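Local coordinates for Alpha/beta hydrolase (Legionella pneumophila subsp. pneumophila str. Philadelphia 1, PDB 4EZI), which is a putative alpha/beta hydrolase of undetermined function, perhaps a lipase that acts on triacylglycerols, at residues A[180-185]-A[189-194]; A[267-270]-A[274-277]; A[23-28]-A[97-102]. One frame throughout, in Å; residues are numbered along the deposited sequence. Where two conformers were deposited one is given.

Contact 1: residues A[180-185]-A[189-194]; sequences EMLAKE and LPVSAV
No flat group takes part where Leu182 meets Leu189 and Val191, so the contact has no ring faces or edges and consists of methyl groups of three branched aliphatic side chains. Leu182, near the C-terminal end of helix 170-185, reaches across alone from its segment. Its CG lies beside the backbone N and anti to the carbonyl carbon (chi1 -77°), and the terminal fork spreads its two methyls between two partners. CD2 of Leu182 meets CD2 of Leu189 at 3.9 Å, the two side chains running at a slant to each other. CD1 of Leu182 faces CG2 of Val191 at 4.1 Å, and here the side chains cross at nearly a right angle. In Val191 it is CG1 that stands anti to the backbone N (chi1 175°), while CG2, beside that nitrogen, does the touching. The backbones stay apart, with 7.4 Å between CA of Leu182 and CA of Leu189, and no hydrogen bond spans the gap. Leu165 of strand 162-168 packs on both Leu182 and Val191, extending the apolar patch toward the sheet, while Leu189 also rests on Lys149 of helix 134-154. The helix thus packs against the loop that leads into strand 193-197, in the second half of a beta-alpha-beta crossover from strand 162-168, part of the alpha/beta hydrolase core in which this helix follows a probable nucleophile elbow.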
loop_
_atom_site.group_PDB
_atom_site.type_symbol
_atom_site.label_atom_id
_atom_site.label_comp_id
_atom_site.label_asym_id
_atom_site.label_seq_id
_atom_site.Cartn_x
_atom_site.Cartn_y
_atom_site.Cartn_z
ATOM N N GLU A 180 12.162 -2.696 -3.862
ATOM C CA GLU A 180 13.122 -2.382 -4.889
ATOM C C GLU A 180 14.090 -1.308 -4.422
ATOM O O GLU A 180 15.312 -1.425 -4.618
ATOM C CB GLU A 180 12.384 -1.963 -6.176
ATOM C CG GLU A 180 13.288 -1.638 -7.325
ATOM C CD GLU A 180 12.543 -1.213 -8.548
ATOM O OE1 GLU A 180 11.493 -0.550 -8.394
ATOM O OE2 GLU A 180 13.011 -1.516 -9.665
HETATM N N MSE A 181 13.557 -0.245 -3.838
HETATM C CA MSE A 181 14.368 0.878 -3.409
HETATM C C MSE A 181 15.247 0.538 -2.216
HETATM O O MSE A 181 16.374 1.024 -2.131
HETATM C CB MSE A 181 13.492 2.096 -3.124
HETATM C CG MSE A 181 14.272 3.368 -2.827
HETATM SE SE MSE A 181 13.155 4.930 -2.556
HETATM C CE MSE A 181 12.667 5.301 -4.419
ATOM N N LEU A 182 14.749 -0.277 -1.299
ATOM C CA LEU A 182 15.595 -0.758 -0.206
ATOM C C LEU A 182 16.802 -1.537 -0.742
ATOM O O LEU A 182 17.941 -1.305 -0.334
ATOM C CB LEU A 182 14.801 -1.625 0.771
ATOM C CG LEU A 182 13.879 -0.870 1.745
ATOM C CD1 LEU A 182 13.041 -1.881 2.518
ATOM C CD2 LEU A 182 14.674 0.042 2.682
ATOM N N ALA A 183 16.553 -2.442 -1.682
ATOM C CA ALA A 183 17.626 -3.254 -2.248
ATOM C C ALA A 183 18.644 -2.371 -2.974
ATOM O O ALA A 183 19.848 -2.622 -2.924
ATOM C CB ALA A 183 17.055 -4.322 -3.176
ATOM N N LYS A 184 18.172 -1.338 -3.654
ATOM C CA LYS A 184 19.048 -0.460 -4.427
ATOM C C LYS A 184 19.802 0.527 -3.545
ATOM O O LYS A 184 21.031 0.655 -3.679
ATOM C CB LYS A 184 18.242 0.298 -5.481
ATOM C CG LYS A 184 19.056 1.350 -6.259
ATOM C CD LYS A 184 18.167 2.151 -7.201
ATOM C CE LYS A 184 18.783 3.528 -7.495
ATOM N NZ LYS A 184 17.849 4.449 -8.235
ATOM N N GLU A 185 19.089 1.239 -2.672
ATOM C CA GLU A 185 19.633 2.388 -1.935
ATOM C C GLU A 185 20.086 2.062 -0.517
ATOM O O GLU A 185 20.885 2.804 0.062
ATOM C CB GLU A 185 18.619 3.555 -1.892
ATOM C CG GLU A 185 18.172 4.112 -3.269
ATOM C CD GLU A 185 17.323 5.401 -3.178
ATOM O OE1 GLU A 185 17.364 6.093 -2.132
ATOM O OE2 GLU A 185 16.609 5.721 -4.164
ATOM N N LEU A 189 20.596 -3.133 4.653
ATOM C CA LEU A 189 19.473 -3.349 5.561
ATOM C C LEU A 189 18.804 -4.678 5.187
ATOM O O LEU A 189 18.182 -4.777 4.139
ATOM C CB LEU A 189 18.467 -2.204 5.447
ATOM C CG LEU A 189 17.234 -2.369 6.337
ATOM C CD1 LEU A 189 17.608 -2.347 7.827
ATOM C CD2 LEU A 189 16.207 -1.302 6.018
ATOM N N PRO A 190 18.884 -5.700 6.053
ATOM C CA PRO A 190 18.281 -6.983 5.671
ATOM C C PRO A 190 16.764 -6.917 5.618
ATOM O O PRO A 190 16.148 -6.275 6.474
ATOM C CB PRO A 190 18.731 -7.964 6.775
ATOM C CG PRO A 190 19.813 -7.272 7.525
ATOM C CD PRO A 190 19.681 -5.801 7.287
ATOM N N VAL A 191 16.195 -7.540 4.586
ATOM C CA VAL A 191 14.761 -7.701 4.452
ATOM C C VAL A 191 14.499 -9.205 4.543
ATOM O O VAL A 191 15.168 -9.989 3.853
ATOM C CB VAL A 191 14.235 -7.128 3.127
ATOM C CG1 VAL A 191 12.724 -7.423 2.970
ATOM C CG2 VAL A 191 14.527 -5.645 3.007
ATOM N N SER A 192 13.575 -9.617 5.410
ATOM C CA SER A 192 13.326 -11.039 5.709
ATOM C C SER A 192 12.294 -11.687 4.795
ATOM O O SER A 192 12.422 -12.851 4.450
ATOM C CB SER A 192 12.894 -11.218 7.173
ATOM O OG SER A 192 13.780 -10.553 8.058
ATOM N N ALA A 193 11.253 -10.955 4.410
ATOM C CA ALA A 193 10.204 -11.521 3.560
ATOM C C ALA A 193 9.316 -10.384 3.093
ATOM O O ALA A 193 9.133 -9.388 3.798
ATOM C CB ALA A 193 9.368 -12.542 4.289
ATOM N N VAL A 194 8.732 -10.550 1.910
ATOM C CA VAL A 194 7.926 -9.527 1.242
ATOM C C VAL A 194 6.683 -10.218 0.664
ATOM O O VAL A 194 6.815 -11.218 -0.038
ATOM C CB VAL A 194 8.750 -8.834 0.139
ATOM C CG1 VAL A 194 7.916 -7.739 -0.529
ATOM C CG2 VAL A 194 10.018 -8.242 0.735
#

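Contact 2: residues A[267-270]-A[274-277]; sequences ALPQ and LIFQ
The ring of Pro269 presses on one methyl of Ile275, and this pair is the tight part of the contact. CG2 of Ile275 sits 3.6 Å from CD of Pro269, and it is equally near the ring's CG, so the methyl straddles the CG-CD side of the pyrrolidine. The isoleucine achieves this by placing CG1 between its backbone N and carbonyl carbon (chi1 72°), which turns CG2 out toward the proline and sends the longer branch the other way. CG1 on that branch lies over one face of the neighbouring Phe276 ring, 3.6 Å above the plane and offset toward the rim. Leu268 adds a more distant touch from the buried side, its CD2 lying 4.4 Å from CG2 of Ile275. Both segments belong to the connection between helix 261-267 and helix 278-285: Leu268 is where the chain leaves the first helix, Leu274 and Ile275 end a short 3-10 segment, and Gln277 occupies the N-cap position of the second. They lie in the helical insertion between strand 193-197 and strand 310-314, where alpha/beta hydrolases commonly carry a lid or cap. Thr219 of helix 218-233 hydrogen-bonds through OG1 to Pro269 O and touches Leu268 and Ile275, and Tyr247 flanks both Pro269 and Ile275. On the solvent side the contact is slighter: the exposed Leu274 buries less against the proline than Ile275 does, its CB 3.8 Å from CG of Pro269 and its CD1 3.9 Å from CB of Pro269.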
loop_
_atom_site.group_PDB
_atom_site.type_symbol
_atom_site.label_atom_id
_atom_site.label_comp_id
_atom_site.label_asym_id
_atom_site.label_seq_id
_atom_site.Cartn_x
_atom_site.Cartn_y
_atom_site.Cartn_z
ATOM N N ALA A 267 -21.090 9.375 -7.427
ATOM C CA ALA A 267 -21.003 10.561 -8.296
ATOM C C ALA A 267 -20.397 10.266 -9.654
ATOM O O ALA A 267 -20.539 11.079 -10.552
ATOM C CB ALA A 267 -20.199 11.655 -7.605
ATOM N N LEU A 268 -19.671 9.167 -9.797
ATOM C CA LEU A 268 -18.957 8.863 -11.023
ATOM C C LEU A 268 -19.660 7.730 -11.755
ATOM O O LEU A 268 -20.174 6.786 -11.138
ATOM C CB LEU A 268 -17.524 8.436 -10.683
ATOM C CG LEU A 268 -16.648 9.565 -10.121
ATOM C CD1 LEU A 268 -15.302 8.978 -9.706
ATOM C CD2 LEU A 268 -16.489 10.745 -11.092
ATOM N N PRO A 269 -19.616 7.758 -13.087
ATOM C CA PRO A 269 -20.187 6.633 -13.833
ATOM C C PRO A 269 -19.401 5.337 -13.621
ATOM O O PRO A 269 -18.216 5.364 -13.329
ATOM C CB PRO A 269 -20.079 7.084 -15.289
ATOM C CG PRO A 269 -18.955 8.028 -15.314
ATOM C CD PRO A 269 -18.941 8.722 -13.971
ATOM N N GLN A 270 -20.074 4.216 -13.793
ATOM C CA GLN A 270 -19.411 2.925 -13.685
ATOM C C GLN A 270 -18.476 2.613 -14.854
ATOM O O GLN A 270 -17.487 1.914 -14.663
ATOM C CB GLN A 270 -20.423 1.815 -13.447
ATOM C CG GLN A 270 -20.853 1.771 -11.969
ATOM C CD GLN A 270 -19.800 1.118 -11.068
ATOM O OE1 GLN A 270 -19.526 -0.078 -11.218
ATOM N NE2 GLN A 270 -19.169 1.912 -10.161
ATOM N N LEU A 274 -16.566 7.168 -19.806
ATOM C CA LEU A 274 -17.451 8.348 -19.790
ATOM C C LEU A 274 -16.792 9.547 -19.100
ATOM O O LEU A 274 -17.223 10.681 -19.342
ATOM C CB LEU A 274 -18.790 8.009 -19.136
ATOM C CG LEU A 274 -19.704 7.104 -19.949
ATOM C CD1 LEU A 274 -20.848 6.622 -19.083
ATOM C CD2 LEU A 274 -20.190 7.837 -21.202
ATOM N N ILE A 275 -15.752 9.346 -18.290
ATOM C CA ILE A 275 -15.097 10.501 -17.650
ATOM C C ILE A 275 -13.973 11.095 -18.483
ATOM O O ILE A 275 -13.447 12.138 -18.124
ATOM C CB ILE A 275 -14.610 10.232 -16.212
ATOM C CG1 ILE A 275 -13.385 9.303 -16.156
ATOM C CG2 ILE A 275 -15.809 9.778 -15.345
ATOM C CD1 ILE A 275 -12.693 9.302 -14.791
ATOM N N PHE A 276 -13.596 10.439 -19.584
ATOM C CA PHE A 276 -12.432 10.871 -20.357
ATOM C C PHE A 276 -12.816 11.405 -21.708
ATOM O O PHE A 276 -13.758 10.944 -22.341
ATOM C CB PHE A 276 -11.467 9.688 -20.583
ATOM C CG PHE A 276 -10.803 9.200 -19.321
ATOM C CD1 PHE A 276 -9.887 9.991 -18.675
ATOM C CD2 PHE A 276 -11.125 7.955 -18.776
ATOM C CE1 PHE A 276 -9.284 9.571 -17.507
ATOM C CE2 PHE A 276 -10.539 7.543 -17.612
ATOM C CZ PHE A 276 -9.612 8.328 -16.969
ATOM N N GLN A 277 -12.009 12.325 -22.215
ATOM C CA GLN A 277 -12.066 12.622 -23.645
ATOM C C GLN A 277 -11.667 11.361 -24.418
ATOM O O GLN A 277 -10.714 10.705 -24.056
ATOM C CB GLN A 277 -11.128 13.757 -24.015
ATOM C CG GLN A 277 -11.681 15.130 -23.629
ATOM C CD GLN A 277 -13.000 15.460 -24.375
ATOM O OE1 GLN A 277 -13.245 14.899 -25.452
ATOM N NE2 GLN A 277 -13.821 16.339 -23.820
#

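Contact 3: residues A[23-28]-A[97-102]; sequences EIALKK and KNYIYL
Ala25 and Tyr99 meet through their beta carbons, CB to CB at 3.7 Å, each directed at the opposing helix. The Ala25 methyl lies near the plane of the Tyr99 ring, at its edge and not over a face, and the ring itself makes an edge-to-face pair with Phe17. Ile100 points differently: its beta carbon does not face helix 19-27 directly, but CG1 stands anti to the backbone N (chi1 -164°), and a bend at the next bond (chi2 67°) brings CD1 to that helix. There CD1 of Ile100 touches CD2 of Leu26 at 3.7 Å, the two side chains slanting past each other. The same methyl lies 3.6 Å from the backbone O of Ala25. On its other branch, CG2 of Ile100 sits over the centre of the Tyr101 ring, 3.6 Å above the plane. The small Ala25 side chain is consistent with the close approach of the helices here, CA of Ala25 being 5.8 Å from CA of Ile100. Leu32 and Val37 extend the apolar patch round Ile100 and Leu26. No hydrogen bond or salt bridge joins the two segments, which implies that this packing rests on close fit and burial of hydrocarbon.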
loop_
_atom_site.group_PDB
_atom_site.type_symbol
_atom_site.label_atom_id
_atom_site.label_comp_id
_atom_site.label_asym_id
_atom_site.label_seq_id
_atom_site.Cartn_x
_atom_site.Cartn_y
_atom_site.Cartn_z
ATOM N N GLU A 23 -9.221 -9.102 19.436
ATOM C CA GLU A 23 -9.997 -10.330 19.246
ATOM C C GLU A 23 -11.341 -10.037 18.591
ATOM O O GLU A 23 -11.769 -10.742 17.685
ATOM C CB GLU A 23 -10.201 -11.046 20.580
ATOM C CG GLU A 23 -10.904 -12.390 20.440
ATOM C CD GLU A 23 -10.690 -13.294 21.642
ATOM O OE1 GLU A 23 -9.878 -12.939 22.529
ATOM O OE2 GLU A 23 -11.325 -14.369 21.691
ATOM N N ILE A 24 -12.006 -8.985 19.039
ATOM C CA ILE A 24 -13.283 -8.569 18.439
ATOM C C ILE A 24 -13.112 -8.227 16.973
ATOM O O ILE A 24 -13.928 -8.614 16.139
ATOM C CB ILE A 24 -13.869 -7.369 19.213
ATOM C CG1 ILE A 24 -14.320 -7.828 20.617
ATOM C CG2 ILE A 24 -15.035 -6.706 18.471
ATOM C CD1 ILE A 24 -14.497 -6.729 21.638
ATOM N N ALA A 25 -12.023 -7.537 16.633
ATOM C CA ALA A 25 -11.789 -7.158 15.259
ATOM C C ALA A 25 -11.504 -8.370 14.381
ATOM O O ALA A 25 -11.999 -8.456 13.245
ATOM C CB ALA A 25 -10.639 -6.173 15.181
ATOM N N LEU A 26 -10.723 -9.320 14.899
ATOM C CA LEU A 26 -10.403 -10.519 14.123
ATOM C C LEU A 26 -11.650 -11.359 13.851
ATOM O O LEU A 26 -11.802 -11.926 12.789
ATOM C CB LEU A 26 -9.358 -11.367 14.858
ATOM C CG LEU A 26 -7.959 -10.762 14.978
ATOM C CD1 LEU A 26 -7.132 -11.461 16.076
ATOM C CD2 LEU A 26 -7.212 -10.815 13.648
ATOM N N LYS A 27 -12.544 -11.444 14.820
ATOM C CA LYS A 27 -13.755 -12.243 14.661
ATOM C C LYS A 27 -14.655 -11.707 13.555
ATOM O O LYS A 27 -15.411 -12.472 12.960
ATOM C CB LYS A 27 -14.498 -12.320 15.986
ATOM C CG LYS A 27 -13.888 -13.273 16.970
ATOM C CD LYS A 27 -14.794 -13.443 18.190
ATOM N N LYS A 28 -14.576 -10.418 13.255
ATOM C CA LYS A 28 -15.363 -9.829 12.176
ATOM C C LYS A 28 -14.863 -10.193 10.765
ATOM O O LYS A 28 -15.594 -9.947 9.791
ATOM C CB LYS A 28 -15.385 -8.297 12.304
ATOM C CG LYS A 28 -16.164 -7.798 13.508
ATOM C CD LYS A 28 -16.107 -6.284 13.732
ATOM C CE LYS A 28 -16.786 -5.947 15.079
ATOM N NZ LYS A 28 -16.742 -4.514 15.450
ATOM N N LYS A 97 -11.651 0.420 11.007
ATOM C CA LYS A 97 -11.216 -0.244 9.779
ATOM C C LYS A 97 -9.716 -0.578 9.789
ATOM O O LYS A 97 -9.268 -1.486 9.094
ATOM C CB LYS A 97 -11.593 0.594 8.558
ATOM C CG LYS A 97 -13.096 0.728 8.393
ATOM C CD LYS A 97 -13.455 1.541 7.129
ATOM C CE LYS A 97 -12.573 2.775 6.936
ATOM N NZ LYS A 97 -13.080 4.049 7.532
ATOM N N ASN A 98 -8.928 0.118 10.594
ATOM C CA ASN A 98 -7.504 -0.165 10.736
ATOM C C ASN A 98 -7.217 -1.297 11.720
ATOM O O ASN A 98 -6.110 -1.827 11.755
ATOM C CB ASN A 98 -6.772 1.069 11.265
ATOM C CG ASN A 98 -5.290 1.013 11.050
ATOM O OD1 ASN A 98 -4.835 0.909 9.916
ATOM N ND2 ASN A 98 -4.515 1.103 12.139
ATOM N N TYR A 99 -8.204 -1.679 12.535
ATOM C CA TYR A 99 -7.953 -2.569 13.639
ATOM C C TYR A 99 -7.408 -3.920 13.175
ATOM O O TYR A 99 -6.569 -4.512 13.857
ATOM C CB TYR A 99 -9.213 -2.821 14.460
ATOM C CG TYR A 99 -9.673 -1.704 15.383
ATOM C CD1 TYR A 99 -9.078 -0.443 15.399
ATOM C CD2 TYR A 99 -10.732 -1.919 16.238
ATOM C CE1 TYR A 99 -9.515 0.517 16.282
ATOM C CE2 TYR A 99 -11.164 -0.970 17.116
ATOM C CZ TYR A 99 -10.554 0.249 17.127
ATOM O OH TYR A 99 -10.970 1.212 18.035
ATOM N N ILE A 100 -7.916 -4.442 12.062
ATOM C CA ILE A 100 -7.527 -5.775 11.653
ATOM C C ILE A 100 -6.019 -5.895 11.408
ATOM O O ILE A 100 -5.438 -6.953 11.668
ATOM C CB ILE A 100 -8.333 -6.228 10.394
ATOM C CG1 ILE A 100 -8.245 -7.717 10.192
ATOM C CG2 ILE A 100 -7.950 -5.436 9.152
ATOM C CD1 ILE A 100 -8.940 -8.537 11.298
ATOM N N TYR A 101 -5.389 -4.839 10.915
ATOM C CA TYR A 101 -3.951 -4.858 10.643
ATOM C C TYR A 101 -3.161 -4.927 11.929
ATOM O O TYR A 101 -2.236 -5.724 12.063
ATOM C CB TYR A 101 -3.521 -3.665 9.770
ATOM C CG TYR A 101 -4.423 -3.524 8.582
ATOM C CD1 TYR A 101 -4.339 -4.409 7.539
ATOM C CD2 TYR A 101 -5.412 -2.560 8.541
ATOM C CE1 TYR A 101 -5.251 -4.376 6.455
ATOM C CE2 TYR A 101 -6.322 -2.508 7.503
ATOM C CZ TYR A 101 -6.239 -3.406 6.462
ATOM O OH TYR A 101 -7.163 -3.334 5.447
ATOM N N LEU A 102 -3.556 -4.131 12.911
ATOM C CA LEU A 102 -2.941 -4.191 14.236
ATOM C C LEU A 102 -3.155 -5.551 14.910
ATOM O O LEU A 102 -2.230 -6.138 15.471
ATOM C CB LEU A 102 -3.493 -3.102 15.148
ATOM C CG LEU A 102 -3.227 -1.671 14.719
ATOM C CD1 LEU A 102 -3.773 -0.749 15.793
ATOM C CD2 LEU A 102 -1.724 -1.409 14.501
#

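All three contacts are partly buried and apolar, without a hydrogen bond between their segments, but they hold different parts of the fold. Contact 1 closes a crossover beside the central sheet. Contact 3 joins an N-terminal helix to the helix after strand 74-80. Contact 2, in the helical insertion, is the most superficial: its centre lies about 25 Å from the chain's centre, against about 16 and 18 Å for contacts 1 and 3, and it alone has an exposed touching residue, Leu274. Contacts 1 and 2 each bridge a short turn, the first by methyls alone, the second with a proline ring. Contact 3 has the closest backbones. No secondary-structure element is shared, and their centres lie about 28 to 39 Å apart.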